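Local coordinates for protein tyrosine--tRNA ligase, mitochondrial (Emericella nidulans, PDB 5IHX) that probably attaches L-tyrosine to mitochondrial tRNA(Tyr) with ATP, as a class I synthetase, and binds tyrosine in this form, truncated at its C terminus, at residues Ala76-Val81 / His137-Lys142; Trp92-Val95 / Pro99-Phe102; Ser146-Gly151 / Tyr156-Ile161; Glu325-Met330 / His357-Glu362. All blocks are in the same frame, centred on the assembly; numbering follows the deposited sequence.

Interaction 1 (Ala76-Val81 / His137-Lys142); sequences APSMHV and HMQLKK
Gln-139 reaches out from its helix and lays its amide against the backbone and side chain of Ser-78 and Met-79. With CG anti to the backbone N (chi1 180°) and the rest of the chain extended, the side chain spans the 7.3 Å that separates the CA atoms of Gln-139 and Ser-78. The two ends of the amide are told apart by their partners. Gln-139 OE1 accepts the Met-79 N-H at 2.8 Å, nearly straight, in the carbonyl plane and on a lone pair, while Gln-139 NE2 gives a weak, 3.3 Å bond to Ser-78 OG. Met-79 CB also rests 3.3 Å from Gln-139 OE1. Because only the oxygen can accept the backbone N-H, this pair sets the flip of the amide. Ser-78 OG, anti to its own backbone N, also donates to Met-79 O at 2.6 Å, and the hydroxyl thus stands between a donor and an acceptor.

The apolar part joins Met-79 to Leu-140. The methionine chain bends at chi3 (-66°), which carries CE back past SD to the CD2 branch of the leucine. Met-79 CE lies 3.4 Å from Leu-140 CD2, closer than usual carbon packing, and the two side chains cross at about a right angle.

The loop carries His-80 and Val-81, the start of the HVGH form of the class I HIGH signature. It lies between strand 68-72 and helix 84-95, with Met-79 and Val-81 bonded through their backbones to Leu-302 and Ile-300; on the other flank, Leu-140 of helix 126-153 packs on strands 100-104 and 164-168.

Interaction 2 (Trp92-Val95 / Pro99-Phe102); sequences WGYV and PVTF
Val-100 drives both of its methyl groups at the last turn of the helix, where Gly-93 and Tyr-94 present mostly backbone. The tight part is the CG1 branch. With chi1 at -56°, Val-100 CG1 is anti to the carbonyl carbon and lies 3.6 Å from Tyr-94 N and 3.8 Å from Gly-93 C, so it is seated on the peptide that joins the two residues. Gly-93 has no side chain to hold the methyl off, and CG1 meets the peptide itself. All three touching residues are buried, and the nearest CA pair, Tyr-94 and Val-100, is 6.0 Å apart.

These segments are the end of the helix and the start of the following strand in the beta-alpha-beta unit formed by strand 68-72, helix 84-95 and strand 100-104, part of the Rossmann-type sheet of class I synthetases. Three residues make the turn between them, and the contact therefore packs the helix against the sheet just where the chain reverses.

The CG2 side is looser. Val-100 CG2 approaches Tyr-94 CB at 4.1 Å and meets the ring obliquely, while the ring itself, with CG anti to the backbone N, goes on to an edge-to-face contact with Trp-162. Pro-99, partly exposed, points away from the helix; Phe-102 does not touch 92-95, its ring lying nearly parallel to that of Phe-87 earlier on the same helix.

Interaction 3 (Ser146-Gly151 / Tyr156-Ile161); sequences SIERYG and YKRQMI
The end of helix 126-153 and the loop that carries the chain on to strand 164-168 meet through Gly-151 and Tyr-156, and again through Glu-148 and Arg-158. Tyr-156 N donates to Gly-151 O at 3.0 Å, a bond from an N-H five residues on, just past the end of the helix; the donor sits 39° above the carbonyl plane. Gly-151 O also lies at the edge of the Tyr-156 ring, in its plane, 3.4 Å from Tyr-156 CD2. A water extends the tie by donating to both Glu-148 O and Tyr-156 O, bridging two carbonyls that could not bond each other.

In the Rossmann-type fold this is a helix-to-strand return, leading to an outermost strand of the sheet within the chain. A salt bridge forms the second part of the contact. Arg-158, extended from CG to NE, puts NH1 2.9 Å from Glu-148 OE1. It arrives on the syn side of OE1 but out of the carboxylate plane, with 137° at the hydrogen, and a second, weak bond runs from Arg-158 NH1 to Glu-148 OE2 at 3.4 Å. Carboxylate and guanidinium planes stand 67° apart, so a single nitrogen serves both oxygens and the paired, coplanar arrangement is absent. Arg-158 CD also comes to 3.2 Å from Glu-148 OE2. The stronger polar partner of Glu-148 is Arg-164, whose NH1 forms a salt bridge with the same OE1, and Tyr-94 OH adds a weak bond.

Interaction 4 (Glu325-Met330 / His357-Glu362); sequences ERYLKM and HALAYE
Apolar contact carries this helix pair, with Leu-328 and Leu-359 at its centre. The two segments run nearly parallel, their axes crossing at 24° and closing to 9.7 Å. Leu-328 CG is anti to the carbonyl carbon (chi1 -81°), a turn that brings its CD2 methyl over the backbone of the neighbouring helix, 3.6 Å from both CA and CB of Leu-359. Leu-328 CD2 only grazes Ala-358, 4.4 Å from Ala-358 CB. Leu-359 answers in the other direction: CG anti to the backbone N (chi1 167°) sends its CD2 to Tyr-327 CB at 3.6 Å, where it also lies at the edge of the tyrosine ring, near its plane. Leu-359 CD1 passes 3.7 Å from Tyr-327 O, a carbon-to-backbone touch.

Several polar side chains bond away from the interface, and Lys-329 NZ pairs weakly with Glu-325 OE2 within its own helix. Glu-362 OE1 pairs with Lys-153, and Glu-362 OE2 with His-154, while Tyr-361 OH reaches Asp-374 on helix 370-383.

Helices 321-331 and 354-368 belong to the helical region that, as in other tyrosyl-tRNA synthetases, follows the Rossmann-fold catalytic domain, and helix 336-348 covers Leu-328 from another side. Neither hydrogen bonds nor salt bridges join the two segments, so between them the packing rests on the fit of methyl groups against backbone and ring edge, not on directional bonds.

Overall arrangement
Along the chain, interaction 1 closes the widest loop of the four, from the turn after strand 68-72 to helix 126-153, and interaction 2 nests inside it; Leu-140 CD2 and Phe-102 CD1 touch at 4.2 Å. Interaction 3 follows in series on the same helix as interaction 1 and closes a short loop before strand 164-168. It meets interaction 2 where Val-95 packs on Tyr-156. Interaction 4 comes last, in series, closing the loop from helix 321-331 to helix 354-368, with helix 336-348 between; it approaches interaction 3 at Tyr-150 OH and Glu-362 OE2, probably hydrogen-bonded, though doubtfully short. No pair crosses. Helix 126-153 thus ties the Rossmann-fold core to the helical part.

Interaction 1 (Ala76-Val81 / His137-Lys142)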
loop_
_atom_site.group_PDB
_atom_site.type_symbol
_atom_site.label_atom_id
_atom_site.label_comp_id
_atom_site.label_asym_id
_atom_site.label_seq_id
_atom_site.Cartn_x
_atom_site.Cartn_y
_atom_site.Cartn_z
ATOM N N ALA A 76 -13.645 -13.862 13.709
ATOM C CA ALA A 76 -14.763 -14.681 14.162
ATOM C C ALA A 76 -15.888 -13.760 14.625
ATOM O O ALA A 76 -15.653 -12.578 14.879
ATOM C CB ALA A 76 -14.322 -15.613 15.285
ATOM N N PRO A 77 -17.119 -14.286 14.726
ATOM C CA PRO A 77 -18.220 -13.433 15.190
ATOM C C PRO A 77 -18.096 -13.071 16.670
ATOM O O PRO A 77 -18.823 -12.209 17.164
ATOM C CB PRO A 77 -19.460 -14.294 14.939
ATOM C CG PRO A 77 -18.964 -15.689 14.947
ATOM C CD PRO A 77 -17.579 -15.645 14.386
ATOM N N SER A 78 -17.172 -13.731 17.361
ATOM C CA SER A 78 -16.999 -13.549 18.794
ATOM C C SER A 78 -15.533 -13.614 19.192
ATOM O O SER A 78 -14.728 -14.285 18.546
ATOM C CB SER A 78 -17.786 -14.610 19.565
ATOM O OG SER A 78 -17.432 -14.602 20.937
ATOM N N MET A 79 -15.197 -12.903 20.260
ATOM C CA MET A 79 -13.923 -13.090 20.933
ATOM C C MET A 79 -14.012 -14.300 21.848
ATOM O O MET A 79 -15.109 -14.781 22.150
ATOM C CB MET A 79 -13.557 -11.844 21.736
ATOM C CG MET A 79 -13.258 -10.625 20.879
ATOM S SD MET A 79 -12.652 -9.238 21.848
ATOM C CE MET A 79 -14.107 -8.871 22.828
ATOM N N HIS A 80 -12.855 -14.784 22.288
ATOM C CA HIS A 80 -12.789 -15.871 23.255
ATOM C C HIS A 80 -11.835 -15.476 24.373
ATOM O O HIS A 80 -11.243 -14.399 24.339
ATOM C CB HIS A 80 -12.342 -17.177 22.589
ATOM C CG HIS A 80 -11.092 -17.047 21.782
ATOM N ND1 HIS A 80 -9.846 -17.358 22.283
ATOM C CD2 HIS A 80 -10.895 -16.652 20.502
ATOM C CE1 HIS A 80 -8.934 -17.150 21.348
ATOM N NE2 HIS A 80 -9.545 -16.721 20.259
ATOM N N VAL A 81 -11.694 -16.349 25.362
ATOM C CA VAL A 81 -10.925 -16.038 26.561
ATOM C C VAL A 81 -9.480 -15.667 26.219
ATOM O O VAL A 81 -8.845 -14.905 26.944
ATOM C CB VAL A 81 -10.960 -17.222 27.551
ATOM C CG1 VAL A 81 -9.994 -17.005 28.714
ATOM C CG2 VAL A 81 -12.372 -17.421 28.073
ATOM N N HIS A 137 -18.336 -5.920 17.018
ATOM C CA HIS A 137 -18.566 -4.533 17.408
ATOM C C HIS A 137 -19.586 -4.452 18.544
ATOM O O HIS A 137 -19.391 -3.724 19.519
ATOM C CB HIS A 137 -19.043 -3.715 16.205
ATOM C CG HIS A 137 -19.256 -2.264 16.505
ATOM N ND1 HIS A 137 -18.296 -1.306 16.258
ATOM C CD2 HIS A 137 -20.318 -1.607 17.029
ATOM C CE1 HIS A 137 -18.757 -0.121 16.616
ATOM N NE2 HIS A 137 -19.981 -0.276 17.090
ATOM N N MET A 138 -20.674 -5.206 18.414
ATOM C CA MET A 138 -21.704 -5.250 19.447
ATOM C C MET A 138 -21.149 -5.814 20.749
ATOM O O MET A 138 -21.432 -5.302 21.834
ATOM C CB MET A 138 -22.890 -6.100 18.993
ATOM C CG MET A 138 -23.748 -5.465 17.908
ATOM S SD MET A 138 -24.942 -6.627 17.212
ATOM C CE MET A 138 -25.834 -7.145 18.681
ATOM N N GLN A 139 -20.352 -6.871 20.634
ATOM C CA GLN A 139 -19.792 -7.531 21.807
ATOM C C GLN A 139 -18.831 -6.619 22.558
ATOM O O GLN A 139 -18.779 -6.640 23.787
ATOM C CB GLN A 139 -19.084 -8.824 21.405
ATOM C CG GLN A 139 -18.466 -9.569 22.579
ATOM C CD GLN A 139 -17.935 -10.930 22.194
ATOM O OE1 GLN A 139 -16.811 -11.057 21.703
ATOM N NE2 GLN A 139 -18.740 -11.964 22.428
ATOM N N LEU A 140 -18.072 -5.821 21.815
ATOM C CA LEU A 140 -17.121 -4.894 22.416
ATOM C C LEU A 140 -17.847 -3.753 23.121
ATOM O O LEU A 140 -17.425 -3.297 24.186
ATOM C CB LEU A 140 -16.169 -4.345 21.353
ATOM C CG LEU A 140 -15.116 -5.331 20.838
ATOM C CD1 LEU A 140 -14.447 -4.801 19.582
ATOM C CD2 LEU A 140 -14.071 -5.594 21.911
ATOM N N LYS A 141 -18.938 -3.290 22.525
ATOM C CA LYS A 141 -19.780 -2.284 23.158
ATOM C C LYS A 141 -20.312 -2.847 24.473
ATOM O O LYS A 141 -20.272 -2.190 25.516
ATOM C CB LYS A 141 -20.932 -1.889 22.233
ATOM C CG LYS A 141 -20.562 -0.850 21.181
ATOM C CD LYS A 141 -21.778 -0.062 20.707
ATOM C CE LYS A 141 -21.752 1.371 21.216
ATOM N NZ LYS A 141 -23.060 2.058 21.030
ATOM N N LYS A 142 -20.803 -4.079 24.402
ATOM C CA LYS A 142 -21.338 -4.789 25.559
ATOM C C LYS A 142 -20.271 -4.970 26.642
ATOM O O LYS A 142 -20.530 -4.758 27.827
ATOM C CB LYS A 142 -21.893 -6.145 25.111
ATOM C CG LYS A 142 -22.476 -7.020 26.203
ATOM C CD LYS A 142 -23.123 -8.258 25.589
ATOM C CE LYS A 142 -23.654 -9.226 26.637
ATOM N NZ LYS A 142 -22.559 -9.963 27.326
#

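Interaction 2 (Trp92-Val95 / Pro99-Phe102)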
loop_
_atom_site.group_PDB
_atom_site.type_symbol
_atom_site.label_atom_id
_atom_site.label_comp_id
_atom_site.label_asym_id
_atom_site.label_seq_id
_atom_site.Cartn_x
_atom_site.Cartn_y
_atom_site.Cartn_z
ATOM N N TRP A 92 -8.817 -2.120 33.632
ATOM C CA TRP A 92 -8.136 -1.472 34.745
ATOM C C TRP A 92 -7.886 -0.004 34.435
ATOM O O TRP A 92 -8.134 0.869 35.268
ATOM C CB TRP A 92 -6.819 -2.178 35.056
ATOM C CG TRP A 92 -6.977 -3.383 35.926
ATOM C CD1 TRP A 92 -6.654 -4.670 35.616
ATOM C CD2 TRP A 92 -7.502 -3.411 37.259
ATOM N NE1 TRP A 92 -6.938 -5.498 36.674
ATOM C CE2 TRP A 92 -7.458 -4.748 37.697
ATOM C CE3 TRP A 92 -7.994 -2.433 38.128
ATOM C CZ2 TRP A 92 -7.894 -5.134 38.962
ATOM C CZ3 TRP A 92 -8.426 -2.816 39.384
ATOM C CH2 TRP A 92 -8.375 -4.155 39.788
ATOM N N GLY A 93 -7.375 0.257 33.235
ATOM C CA GLY A 93 -7.128 1.615 32.789
ATOM C C GLY A 93 -8.367 2.481 32.902
ATOM O O GLY A 93 -8.304 3.605 33.399
ATOM N N TYR A 94 -9.501 1.948 32.457
ATOM C CA TYR A 94 -10.758 2.687 32.482
ATOM C C TYR A 94 -11.132 3.101 33.903
ATOM O O TYR A 94 -11.393 4.276 34.162
ATOM C CB TYR A 94 -11.887 1.853 31.870
ATOM C CG TYR A 94 -13.236 2.538 31.891
ATOM C CD1 TYR A 94 -13.444 3.732 31.210
ATOM C CD2 TYR A 94 -14.305 1.991 32.593
ATOM C CE1 TYR A 94 -14.681 4.362 31.225
ATOM C CE2 TYR A 94 -15.542 2.611 32.616
ATOM C CZ TYR A 94 -15.725 3.796 31.933
ATOM O OH TYR A 94 -16.954 4.414 31.957
ATOM N N VAL A 95 -11.153 2.142 34.825
ATOM C CA VAL A 95 -11.562 2.431 36.196
ATOM C C VAL A 95 -10.486 3.220 36.946
ATOM O O VAL A 95 -10.745 3.758 38.023
ATOM C CB VAL A 95 -11.907 1.138 36.980
ATOM C CG1 VAL A 95 -13.024 0.379 36.276
ATOM C CG2 VAL A 95 -10.682 0.247 37.155
ATOM N N PRO A 99 -7.864 7.337 29.731
ATOM C CA PRO A 99 -8.694 7.164 28.533
ATOM C C PRO A 99 -8.263 5.938 27.737
ATOM O O PRO A 99 -7.115 5.860 27.310
ATOM C CB PRO A 99 -8.457 8.452 27.739
ATOM C CG PRO A 99 -7.146 8.981 28.210
ATOM C CD PRO A 99 -6.882 8.427 29.587
ATOM N N VAL A 100 -9.176 4.992 27.545
ATOM C CA VAL A 100 -8.847 3.736 26.883
ATOM C C VAL A 100 -9.588 3.612 25.565
ATOM O O VAL A 100 -10.701 4.122 25.420
ATOM C CB VAL A 100 -9.181 2.523 27.779
ATOM C CG1 VAL A 100 -8.464 2.641 29.112
ATOM C CG2 VAL A 100 -10.689 2.399 27.989
ATOM N N THR A 101 -8.962 2.942 24.603
ATOM C CA THR A 101 -9.568 2.765 23.291
ATOM C C THR A 101 -9.521 1.306 22.874
ATOM O O THR A 101 -8.466 0.673 22.906
ATOM C CB THR A 101 -8.862 3.625 22.220
ATOM O OG1 THR A 101 -8.962 5.010 22.572
ATOM C CG2 THR A 101 -9.488 3.409 20.844
ATOM N N PHE A 102 -10.681 0.782 22.490
ATOM C CA PHE A 102 -10.778 -0.533 21.873
ATOM C C PHE A 102 -10.783 -0.346 20.368
ATOM O O PHE A 102 -11.693 0.280 19.824
ATOM C CB PHE A 102 -12.048 -1.270 22.316
ATOM C CG PHE A 102 -12.136 -1.510 23.798
ATOM C CD1 PHE A 102 -11.974 -2.786 24.310
ATOM C CD2 PHE A 102 -12.384 -0.469 24.677
ATOM C CE1 PHE A 102 -12.058 -3.021 25.668
ATOM C CE2 PHE A 102 -12.468 -0.700 26.038
ATOM C CZ PHE A 102 -12.304 -1.978 26.532
#

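Interaction 3 (Ser146-Gly151 / Tyr156-Ile161)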
loop_
_atom_site.group_PDB
_atom_site.type_symbol
_atom_site.label_atom_id
_atom_site.label_comp_id
_atom_site.label_asym_id
_atom_site.label_seq_id
_atom_site.Cartn_x
_atom_site.Cartn_y
_atom_site.Cartn_z
ATOM N N SER A 146 -20.120 -3.668 30.509
ATOM C CA SER A 146 -19.901 -4.661 31.555
ATOM C C SER A 146 -18.723 -4.290 32.452
ATOM O O SER A 146 -18.764 -4.499 33.664
ATOM C CB SER A 146 -19.663 -6.036 30.946
ATOM O OG SER A 146 -20.811 -6.517 30.273
ATOM N N ILE A 147 -17.668 -3.753 31.850
ATOM C CA ILE A 147 -16.497 -3.326 32.603
ATOM C C ILE A 147 -16.873 -2.254 33.621
ATOM O O ILE A 147 -16.410 -2.278 34.763
ATOM C CB ILE A 147 -15.392 -2.804 31.657
ATOM C CG1 ILE A 147 -14.701 -3.982 30.971
ATOM C CG2 ILE A 147 -14.364 -1.957 32.416
ATOM C CD1 ILE A 147 -13.800 -3.590 29.812
ATOM N N GLU A 148 -17.718 -1.319 33.205
ATOM C CA GLU A 148 -18.168 -0.257 34.096
ATOM C C GLU A 148 -19.000 -0.843 35.237
ATOM O O GLU A 148 -18.800 -0.495 36.399
ATOM C CB GLU A 148 -18.977 0.788 33.323
ATOM C CG GLU A 148 -19.517 1.919 34.192
ATOM C CD GLU A 148 -20.208 3.003 33.384
ATOM O OE1 GLU A 148 -19.950 3.099 32.164
ATOM O OE2 GLU A 148 -21.007 3.763 33.972
ATOM N N ARG A 149 -19.928 -1.733 34.895
ATOM C CA ARG A 149 -20.766 -2.394 35.889
ATOM C C ARG A 149 -19.910 -3.215 36.858
ATOM O O ARG A 149 -20.094 -3.151 38.071
ATOM C CB ARG A 149 -21.804 -3.295 35.207
ATOM C CG ARG A 149 -22.431 -4.342 36.130
ATOM C CD ARG A 149 -23.454 -5.202 35.405
ATOM N NE ARG A 149 -22.874 -5.909 34.265
ATOM C CZ ARG A 149 -22.045 -6.944 34.368
ATOM N NH1 ARG A 149 -21.679 -7.395 35.561
ATOM N NH2 ARG A 149 -21.568 -7.526 33.276
ATOM N N TYR A 150 -18.990 -4.001 36.312
ATOM C CA TYR A 150 -18.124 -4.851 37.123
ATOM C C TYR A 150 -17.207 -4.015 38.015
ATOM O O TYR A 150 -16.935 -4.381 39.156
ATOM C CB TYR A 150 -17.306 -5.774 36.218
ATOM C CG TYR A 150 -16.452 -6.780 36.953
ATOM C CD1 TYR A 150 -17.032 -7.817 37.668
ATOM C CD2 TYR A 150 -15.067 -6.712 36.905
ATOM C CE1 TYR A 150 -16.257 -8.749 38.333
ATOM C CE2 TYR A 150 -14.279 -7.641 37.565
ATOM C CZ TYR A 150 -14.879 -8.660 38.274
ATOM O OH TYR A 150 -14.096 -9.577 38.935
ATOM N N GLY A 151 -16.740 -2.886 37.491
ATOM C CA GLY A 151 -15.939 -1.962 38.273
ATOM C C GLY A 151 -16.730 -1.410 39.446
ATOM O O GLY A 151 -16.207 -1.279 40.552
ATOM N N TYR A 156 -15.214 0.890 42.302
ATOM C CA TYR A 156 -14.745 1.904 41.363
ATOM C C TYR A 156 -15.943 2.645 40.784
ATOM O O TYR A 156 -16.659 2.122 39.929
ATOM C CB TYR A 156 -13.907 1.271 40.248
ATOM C CG TYR A 156 -12.723 0.491 40.772
ATOM C CD1 TYR A 156 -11.504 1.111 41.008
ATOM C CD2 TYR A 156 -12.832 -0.865 41.049
ATOM C CE1 TYR A 156 -10.422 0.398 41.496
ATOM C CE2 TYR A 156 -11.761 -1.583 41.535
ATOM C CZ TYR A 156 -10.560 -0.949 41.760
ATOM O OH TYR A 156 -9.495 -1.669 42.250
ATOM N N LYS A 157 -16.152 3.867 41.264
ATOM C CA LYS A 157 -17.298 4.675 40.863
ATOM C C LYS A 157 -16.916 5.591 39.711
ATOM O O LYS A 157 -15.944 6.340 39.800
ATOM C CB LYS A 157 -17.817 5.497 42.045
ATOM N N ARG A 158 -17.686 5.517 38.629
ATOM C CA ARG A 158 -17.386 6.275 37.422
ATOM C C ARG A 158 -17.336 7.774 37.678
ATOM O O ARG A 158 -18.247 8.348 38.275
ATOM C CB ARG A 158 -18.422 5.971 36.335
ATOM C CG ARG A 158 -18.287 6.831 35.084
ATOM C CD ARG A 158 -19.201 6.345 33.967
ATOM N NE ARG A 158 -19.310 7.323 32.887
ATOM C CZ ARG A 158 -19.890 7.089 31.712
ATOM N NH1 ARG A 158 -20.419 5.901 31.449
ATOM N NH2 ARG A 158 -19.941 8.048 30.796
ATOM N N GLN A 159 -16.252 8.393 37.217
ATOM C CA GLN A 159 -16.079 9.838 37.296
ATOM C C GLN A 159 -16.266 10.445 35.913
ATOM O O GLN A 159 -16.146 9.752 34.901
ATOM C CB GLN A 159 -14.700 10.189 37.858
ATOM C CG GLN A 159 -14.431 9.611 39.241
ATOM C CD GLN A 159 -15.425 10.102 40.277
ATOM O OE1 GLN A 159 -15.865 11.252 40.235
ATOM N NE2 GLN A 159 -15.790 9.231 41.210
ATOM N N MET A 160 -16.563 11.738 35.876
ATOM C CA MET A 160 -16.813 12.434 34.620
ATOM C C MET A 160 -15.609 12.365 33.685
ATOM O O MET A 160 -15.762 12.358 32.464
ATOM C CB MET A 160 -17.177 13.896 34.892
ATOM N N ILE A 161 -14.412 12.310 34.263
ATOM C CA ILE A 161 -13.185 12.325 33.476
ATOM C C ILE A 161 -12.871 10.955 32.860
ATOM O O ILE A 161 -12.049 10.863 31.949
ATOM C CB ILE A 161 -11.987 12.812 34.327
ATOM C CG1 ILE A 161 -10.789 13.122 33.422
ATOM C CG2 ILE A 161 -11.630 11.792 35.408
ATOM C CD1 ILE A 161 -9.677 13.865 34.112
HETATM O O HOH W 1 -17.613 1.848 37.252
#

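Interaction 4 (Glu325-Met330 / His357-Glu362)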
loop_
_atom_site.group_PDB
_atom_site.type_symbol
_atom_site.label_atom_id
_atom_site.label_comp_id
_atom_site.label_asym_id
_atom_site.label_seq_id
_atom_site.Cartn_x
_atom_site.Cartn_y
_atom_site.Cartn_z
ATOM N N GLU A 325 -4.202 -18.980 41.304
ATOM C CA GLU A 325 -3.887 -17.731 41.989
ATOM C C GLU A 325 -3.537 -16.632 40.996
ATOM O O GLU A 325 -3.997 -15.496 41.128
ATOM C CB GLU A 325 -2.739 -17.904 42.984
ATOM C CG GLU A 325 -2.323 -16.579 43.626
ATOM C CD GLU A 325 -1.367 -16.742 44.794
ATOM O OE1 GLU A 325 -1.069 -17.895 45.175
ATOM O OE2 GLU A 325 -0.917 -15.706 45.333
ATOM N N ARG A 326 -2.709 -16.958 40.010
ATOM C CA ARG A 326 -2.333 -15.967 39.014
ATOM C C ARG A 326 -3.554 -15.564 38.190
ATOM O O ARG A 326 -3.723 -14.389 37.862
ATOM C CB ARG A 326 -1.221 -16.483 38.099
ATOM C CG ARG A 326 -0.910 -15.511 36.974
ATOM C CD ARG A 326 0.556 -15.497 36.596
ATOM N NE ARG A 326 0.878 -14.313 35.801
ATOM C CZ ARG A 326 2.108 -13.957 35.442
ATOM N NH1 ARG A 326 3.151 -14.693 35.803
ATOM N NH2 ARG A 326 2.294 -12.859 34.724
ATOM N N TYR A 327 -4.409 -16.531 37.863
ATOM C CA TYR A 327 -5.613 -16.238 37.085
ATOM C C TYR A 327 -6.559 -15.314 37.848
ATOM O O TYR A 327 -7.181 -14.434 37.254
ATOM C CB TYR A 327 -6.351 -17.522 36.703
ATOM C CG TYR A 327 -5.763 -18.258 35.518
ATOM C CD1 TYR A 327 -4.433 -18.089 35.151
ATOM C CD2 TYR A 327 -6.549 -19.109 34.752
ATOM C CE1 TYR A 327 -3.900 -18.761 34.065
ATOM C CE2 TYR A 327 -6.027 -19.782 33.666
ATOM C CZ TYR A 327 -4.703 -19.605 33.326
ATOM O OH TYR A 327 -4.180 -20.277 32.243
ATOM N N LEU A 328 -6.671 -15.514 39.158
ATOM C CA LEU A 328 -7.484 -14.631 39.991
ATOM C C LEU A 328 -7.003 -13.189 39.861
ATOM O O LEU A 328 -7.805 -12.255 39.824
ATOM C CB LEU A 328 -7.444 -15.068 41.459
ATOM C CG LEU A 328 -8.363 -16.227 41.864
ATOM C CD1 LEU A 328 -8.010 -16.728 43.256
ATOM C CD2 LEU A 328 -9.821 -15.803 41.812
ATOM N N LYS A 329 -5.689 -13.016 39.784
ATOM C CA LYS A 329 -5.101 -11.687 39.672
ATOM C C LYS A 329 -5.293 -11.088 38.280
ATOM O O LYS A 329 -5.514 -9.886 38.143
ATOM C CB LYS A 329 -3.612 -11.737 40.019
ATOM C CG LYS A 329 -3.334 -12.082 41.472
ATOM C CD LYS A 329 -1.857 -12.334 41.719
ATOM C CE LYS A 329 -1.579 -12.599 43.191
ATOM N NZ LYS A 329 -0.160 -12.980 43.432
ATOM N N MET A 330 -5.219 -11.927 37.251
ATOM C CA MET A 330 -5.268 -11.449 35.871
ATOM C C MET A 330 -6.696 -11.276 35.344
ATOM O O MET A 330 -6.950 -10.385 34.530
ATOM C CB MET A 330 -4.495 -12.402 34.949
ATOM C CG MET A 330 -2.997 -12.466 35.229
ATOM S SD MET A 330 -2.049 -13.349 33.963
ATOM C CE MET A 330 -2.951 -14.890 33.843
ATOM N N HIS A 357 -13.646 -21.634 42.007
ATOM C CA HIS A 357 -15.041 -21.198 41.986
ATOM C C HIS A 357 -15.151 -19.679 42.068
ATOM O O HIS A 357 -15.984 -19.076 41.397
ATOM C CB HIS A 357 -15.828 -21.844 43.131
ATOM C CG HIS A 357 -16.294 -23.234 42.834
ATOM N ND1 HIS A 357 -17.254 -23.507 41.880
ATOM C CD2 HIS A 357 -15.940 -24.430 43.357
ATOM C CE1 HIS A 357 -17.463 -24.808 41.828
ATOM N NE2 HIS A 357 -16.679 -25.394 42.718
ATOM N N ALA A 358 -14.311 -19.063 42.895
ATOM C CA ALA A 358 -14.283 -17.609 43.002
ATOM C C ALA A 358 -13.853 -16.993 41.672
ATOM O O ALA A 358 -14.386 -15.966 41.253
ATOM C CB ALA A 358 -13.352 -17.175 44.118
ATOM N N LEU A 359 -12.893 -17.632 41.013
ATOM C CA LEU A 359 -12.402 -17.172 39.718
ATOM C C LEU A 359 -13.492 -17.278 38.661
ATOM O O LEU A 359 -13.733 -16.339 37.904
ATOM C CB LEU A 359 -11.180 -17.987 39.288
ATOM C CG LEU A 359 -10.721 -17.843 37.832
ATOM C CD1 LEU A 359 -10.254 -16.430 37.542
ATOM C CD2 LEU A 359 -9.628 -18.854 37.515
ATOM N N ALA A 360 -14.143 -18.436 38.614
ATOM C CA ALA A 360 -15.193 -18.691 37.637
ATOM C C ALA A 360 -16.361 -17.732 37.823
ATOM O O ALA A 360 -16.901 -17.201 36.854
ATOM C CB ALA A 360 -15.670 -20.132 37.742
ATOM N N TYR A 361 -16.748 -17.510 39.075
ATOM C CA TYR A 361 -17.879 -16.644 39.374
ATOM C C TYR A 361 -17.610 -15.218 38.915
ATOM O O TYR A 361 -18.433 -14.613 38.226
ATOM C CB TYR A 361 -18.193 -16.658 40.872
ATOM C CG TYR A 361 -19.398 -15.818 41.238
ATOM C CD1 TYR A 361 -20.661 -16.385 41.335
ATOM C CD2 TYR A 361 -19.273 -14.454 41.474
ATOM C CE1 TYR A 361 -21.765 -15.619 41.663
ATOM C CE2 TYR A 361 -20.366 -13.682 41.801
ATOM C CZ TYR A 361 -21.611 -14.268 41.893
ATOM O OH TYR A 361 -22.703 -13.498 42.218
ATOM N N GLU A 362 -16.457 -14.687 39.305
ATOM C CA GLU A 362 -16.095 -13.316 38.974
ATOM C C GLU A 362 -16.090 -13.070 37.471
ATOM O O GLU A 362 -16.641 -12.076 37.000
ATOM C CB GLU A 362 -14.723 -12.971 39.557
ATOM C CG GLU A 362 -14.733 -12.748 41.060
ATOM C CD GLU A 362 -15.544 -11.528 41.460
ATOM O OE1 GLU A 362 -16.296 -11.615 42.454
ATOM O OE2 GLU A 362 -15.426 -10.483 40.782
#